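Local coordinates for protein esterase YdiI (Escherichia coli, PDB 4K49) that hydrolyses the thioester of 1,4-dihydroxy-2-naphthoyl-CoA to release 1,4-dihydroxy-2-naphthoate in menaquinone biosynthesis, and also accepts many other acyl-CoA thioesters, at residues V60-I65 with L83-N88. Sequence-based numbering, arbitrary orientation.
Sequences VLAESI and LEINAN. With HFQ (2,4-dihydroxyphenacyl coenzyme A), chain F.
E63, inferred to be the active-site nucleophile or proton acceptor, brings one carboxylate oxygen, OE1, against the branch point of I85, 3.6 Å from I85 CG2 and 3.7 Å from I85 CB. Its CG is anti to the backbone N (chi1 -173°) and the chain runs on extended, which carries the carboxylate off the helix and in between strand and ligand. The two oxygens divide the work. OE1 rests on the isoleucine and is hydrogen-bonded to H89 NE2 of the second subunit, whereas OE2 faces the thioester analogue, 3.3 Å from CB of HFQ, the methylene between its sulfur and ketone. Replacing E63 with an alanine would probably leave H89 of the second subunit without its hydrogen-bond partner and open a gap between I85 and the ligand. I85 suits its place because a beta-branched side chain is at home on a strand and offers the carboxylate an apolar floor without competing for its hydrogen bonds. CG1 of I85, anti to the backbone N (chi1 177°), sends CD1 under the helix, 4.1 Å from E63 CB and 4.4 Å from A62 CB; a side chain as small as alanine suits this position, which faces the strand. Next along the helix, S64 turns its OG back to V60 O (2.6 Å), which also accepts from S64 N on the opposite face of its carbonyl plane, while S64 CA lies against the ligand's dihydroxyphenyl ring. Helix 55-72 is the sausage of the hotdog fold, wrapped by the antiparallel sheet: A62 and I85 both touch S129 of strand 125-135, L61 packs on strand 36-41, and strand 80-89 pairs antiparallel with a strand of the second subunit, continuing the sheet across the dimer.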
loop_
_atom_site.group_PDB
_atom_site.type_symbol
_atom_site.label_atom_id
_atom_site.label_comp_id
_atom_site.label_asym_id
_atom_site.label_seq_id
_atom_site.Cartn_x
_atom_site.Cartn_y
_atom_site.Cartn_z
ATOM N N VAL A 60 1.505 3.016 0.399
ATOM C CA VAL A 60 1.380 3.869 -0.783
ATOM C C VAL A 60 2.379 5.024 -0.680
ATOM O O VAL A 60 3.101 5.352 -1.642
ATOM C CB VAL A 60 -0.042 4.423 -0.961
ATOM C CG1 VAL A 60 -0.055 5.462 -2.069
ATOM C CG2 VAL A 60 -1.019 3.295 -1.315
ATOM N N LEU A 61 2.446 5.615 0.500
ATOM C CA LEU A 61 3.421 6.682 0.740
ATOM C C LEU A 61 4.849 6.184 0.527
ATOM O O LEU A 61 5.634 6.829 -0.158
ATOM C CB LEU A 61 3.256 7.238 2.152
ATOM C CG LEU A 61 4.207 8.376 2.539
ATOM C CD1 LEU A 61 4.087 9.598 1.614
ATOM C CD2 LEU A 61 3.951 8.751 3.975
ATOM N N ALA A 62 5.188 5.035 1.111
ATOM C CA ALA A 62 6.537 4.493 0.957
ATOM C C ALA A 62 6.871 4.201 -0.505
ATOM O O ALA A 62 7.946 4.565 -0.994
ATOM C CB ALA A 62 6.712 3.247 1.812
ATOM N N GLU A 63 5.968 3.538 -1.216
ATOM C CA GLU A 63 6.280 3.215 -2.599
ATOM C C GLU A 63 6.290 4.472 -3.482
ATOM O O GLU A 63 7.064 4.546 -4.428
ATOM C CB GLU A 63 5.357 2.132 -3.166
ATOM C CG GLU A 63 5.817 1.676 -4.560
ATOM C CD GLU A 63 5.435 0.256 -4.901
ATOM O OE1 GLU A 63 5.024 -0.514 -4.006
ATOM O OE2 GLU A 63 5.546 -0.102 -6.087
ATOM N N SER A 64 5.463 5.466 -3.157
ATOM C CA SER A 64 5.468 6.728 -3.908
ATOM C C SER A 64 6.803 7.463 -3.781
ATOM O O SER A 64 7.375 7.919 -4.781
ATOM C CB SER A 64 4.344 7.662 -3.432
ATOM O OG SER A 64 3.060 7.089 -3.629
ATOM N N ILE A 65 7.300 7.590 -2.552
ATOM C CA ILE A 65 8.551 8.313 -2.335
ATOM C C ILE A 65 9.724 7.516 -2.908
ATOM O O ILE A 65 10.519 8.047 -3.689
ATOM C CB ILE A 65 8.806 8.598 -0.845
ATOM C CG1 ILE A 65 7.616 9.331 -0.224
ATOM C CG2 ILE A 65 10.075 9.450 -0.663
ATOM C CD1 ILE A 65 7.794 9.526 1.279
ATOM N N LEU A 83 9.408 -3.280 -7.636
ATOM C CA LEU A 83 9.514 -4.721 -7.839
ATOM C C LEU A 83 9.022 -5.491 -6.615
ATOM O O LEU A 83 8.273 -6.475 -6.729
ATOM C CB LEU A 83 10.966 -5.096 -8.154
ATOM C CG LEU A 83 11.184 -6.589 -8.410
ATOM C CD1 LEU A 83 10.477 -7.051 -9.686
ATOM C CD2 LEU A 83 12.679 -6.935 -8.464
ATOM N N GLU A 84 9.455 -5.050 -5.436
ATOM C CA GLU A 84 9.053 -5.701 -4.190
ATOM C C GLU A 84 8.966 -4.653 -3.113
ATOM O O GLU A 84 9.834 -3.787 -3.011
ATOM C CB GLU A 84 10.073 -6.773 -3.785
ATOM C CG GLU A 84 9.519 -7.817 -2.802
ATOM C CD GLU A 84 9.664 -7.429 -1.336
ATOM O OE1 GLU A 84 10.344 -6.415 -1.037
ATOM O OE2 GLU A 84 9.099 -8.150 -0.469
ATOM N N ILE A 85 7.915 -4.705 -2.308
ATOM C CA ILE A 85 7.787 -3.731 -1.242
ATOM C C ILE A 85 7.457 -4.461 0.039
ATOM O O ILE A 85 6.737 -5.453 0.015
ATOM C CB ILE A 85 6.693 -2.663 -1.567
ATOM C CG1 ILE A 85 6.523 -1.686 -0.409
ATOM C CG2 ILE A 85 5.361 -3.309 -1.833
ATOM C CD1 ILE A 85 7.236 -0.404 -0.618
ATOM N N ASN A 86 8.005 -3.995 1.156
ATOM C CA ASN A 86 7.640 -4.567 2.444
ATOM C C ASN A 86 7.651 -3.487 3.511
ATOM O O ASN A 86 8.272 -2.439 3.326
ATOM C CB ASN A 86 8.580 -5.712 2.818
ATOM C CG ASN A 86 10.043 -5.294 2.807
ATOM O OD1 ASN A 86 10.535 -4.704 3.768
ATOM N ND2 ASN A 86 10.749 -5.617 1.724
ATOM N N ALA A 87 6.943 -3.736 4.615
ATOM C CA ALA A 87 6.789 -2.736 5.659
ATOM C C ALA A 87 6.394 -3.369 6.974
ATOM O O ALA A 87 5.708 -4.400 7.006
ATOM C CB ALA A 87 5.752 -1.694 5.253
ATOM N N ASN A 88 6.831 -2.747 8.062
ATOM C CA ASN A 88 6.374 -3.131 9.378
ATOM C C ASN A 88 5.552 -1.978 9.926
ATOM O O ASN A 88 6.003 -0.821 9.905
ATOM C CB ASN A 88 7.557 -3.414 10.301
ATOM C CG ASN A 88 7.138 -4.103 11.572
ATOM O OD1 ASN A 88 6.500 -3.493 12.442
ATOM N ND2 ASN A 88 7.471 -5.390 11.688
HETATM C CB HFQ F . 5.929 1.753 -8.759
HETATM N N1A HFQ F . 8.819 -3.106 -20.244
HETATM O O1A HFQ F . 9.264 -12.372 -17.710
HETATM P P1A HFQ F . 8.290 -11.655 -16.759
HETATM C C1B HFQ F . 4.905 2.841 -8.315
HETATM O O1B HFQ F . 3.784 2.465 -7.843
HETATM C C1D HFQ F . 6.889 -7.578 -19.505
HETATM S S1P HFQ F . 5.531 1.100 -10.373
HETATM C C2A HFQ F . 7.533 -3.492 -20.228
HETATM O O2A HFQ F . 7.114 -12.578 -16.401
HETATM P P2A HFQ F . 10.267 -10.250 -15.452
HETATM C C2B HFQ F . 5.191 4.287 -8.456
HETATM O O2B HFQ F . 5.883 8.374 -8.683
HETATM C C2D HFQ F . 7.178 -8.863 -20.003
HETATM O O2D HFQ F . 7.228 -8.912 -21.435
HETATM C C2P HFQ F . 4.057 0.123 -10.210
HETATM N N3A HFQ F . 7.201 -4.776 -20.003
HETATM O O3A HFQ F . 9.014 -11.230 -15.448
HETATM C C3B HFQ F . 4.522 5.159 -7.587
HETATM O O3B HFQ F . 6.773 3.972 -10.286
HETATM C C3D HFQ F . 6.050 -9.624 -19.557
HETATM O O3D HFQ F . 4.926 -9.207 -20.376
HETATM P P3D HFQ F . 4.143 -10.256 -21.374
HETATM C C3P HFQ F . 4.202 -1.222 -9.569
HETATM C C4A HFQ F . 8.167 -5.701 -19.794
HETATM O O4A HFQ F . 11.110 -10.548 -14.301
HETATM C C4B HFQ F . 4.754 6.508 -7.672
HETATM C C4D HFQ F . 5.801 -9.131 -18.229
HETATM O O4D HFQ F . 6.427 -7.817 -18.182
HETATM N N4P HFQ F . 5.162 -2.049 -10.106
HETATM C C5A HFQ F . 9.506 -5.344 -19.805
HETATM O O5A HFQ F . 11.118 -10.406 -16.716
HETATM C C5B HFQ F . 5.655 7.007 -8.617
HETATM C C5D HFQ F . 6.428 -10.024 -17.247
HETATM O O5D HFQ F . 7.745 -10.360 -17.453
HETATM C C5P HFQ F . 5.000 -2.631 -11.387
HETATM O O5P HFQ F . 3.940 -2.411 -12.079
HETATM C C6A HFQ F . 9.826 -3.984 -20.043
HETATM N N6A HFQ F . 11.200 -3.545 -20.061
HETATM O O6A HFQ F . 9.685 -8.805 -15.393
HETATM C C6B HFQ F . 6.325 6.141 -9.489
HETATM C C6P HFQ F . 6.058 -3.539 -11.966
HETATM N N7A HFQ F . 10.227 -6.487 -19.557
HETATM O O7A HFQ F . 4.875 -10.218 -22.810
HETATM C C7B HFQ F . 6.092 4.795 -9.411
HETATM C C7P HFQ F . 5.454 -4.897 -12.349
HETATM C C8A HFQ F . 9.382 -7.523 -19.411
HETATM O O8A HFQ F . 4.196 -11.603 -20.836
HETATM N N8P HFQ F . 6.408 -5.953 -12.635
HETATM N N9A HFQ F . 8.133 -7.040 -19.562
HETATM O O9A HFQ F . 2.686 -9.796 -21.523
HETATM C C9P HFQ F . 6.971 -6.043 -13.986
HETATM O O9P HFQ F . 6.640 -5.259 -14.803
HETATM C CAP HFQ F . 7.963 -7.163 -14.247
HETATM O OAP HFQ F . 8.142 -7.919 -13.085
HETATM C CBP HFQ F . 9.324 -6.612 -14.682
HETATM C CCP HFQ F . 10.233 -7.762 -14.688
HETATM C CDP HFQ F . 9.200 -6.030 -16.105
HETATM C CEP HFQ F . 9.778 -5.587 -13.723
#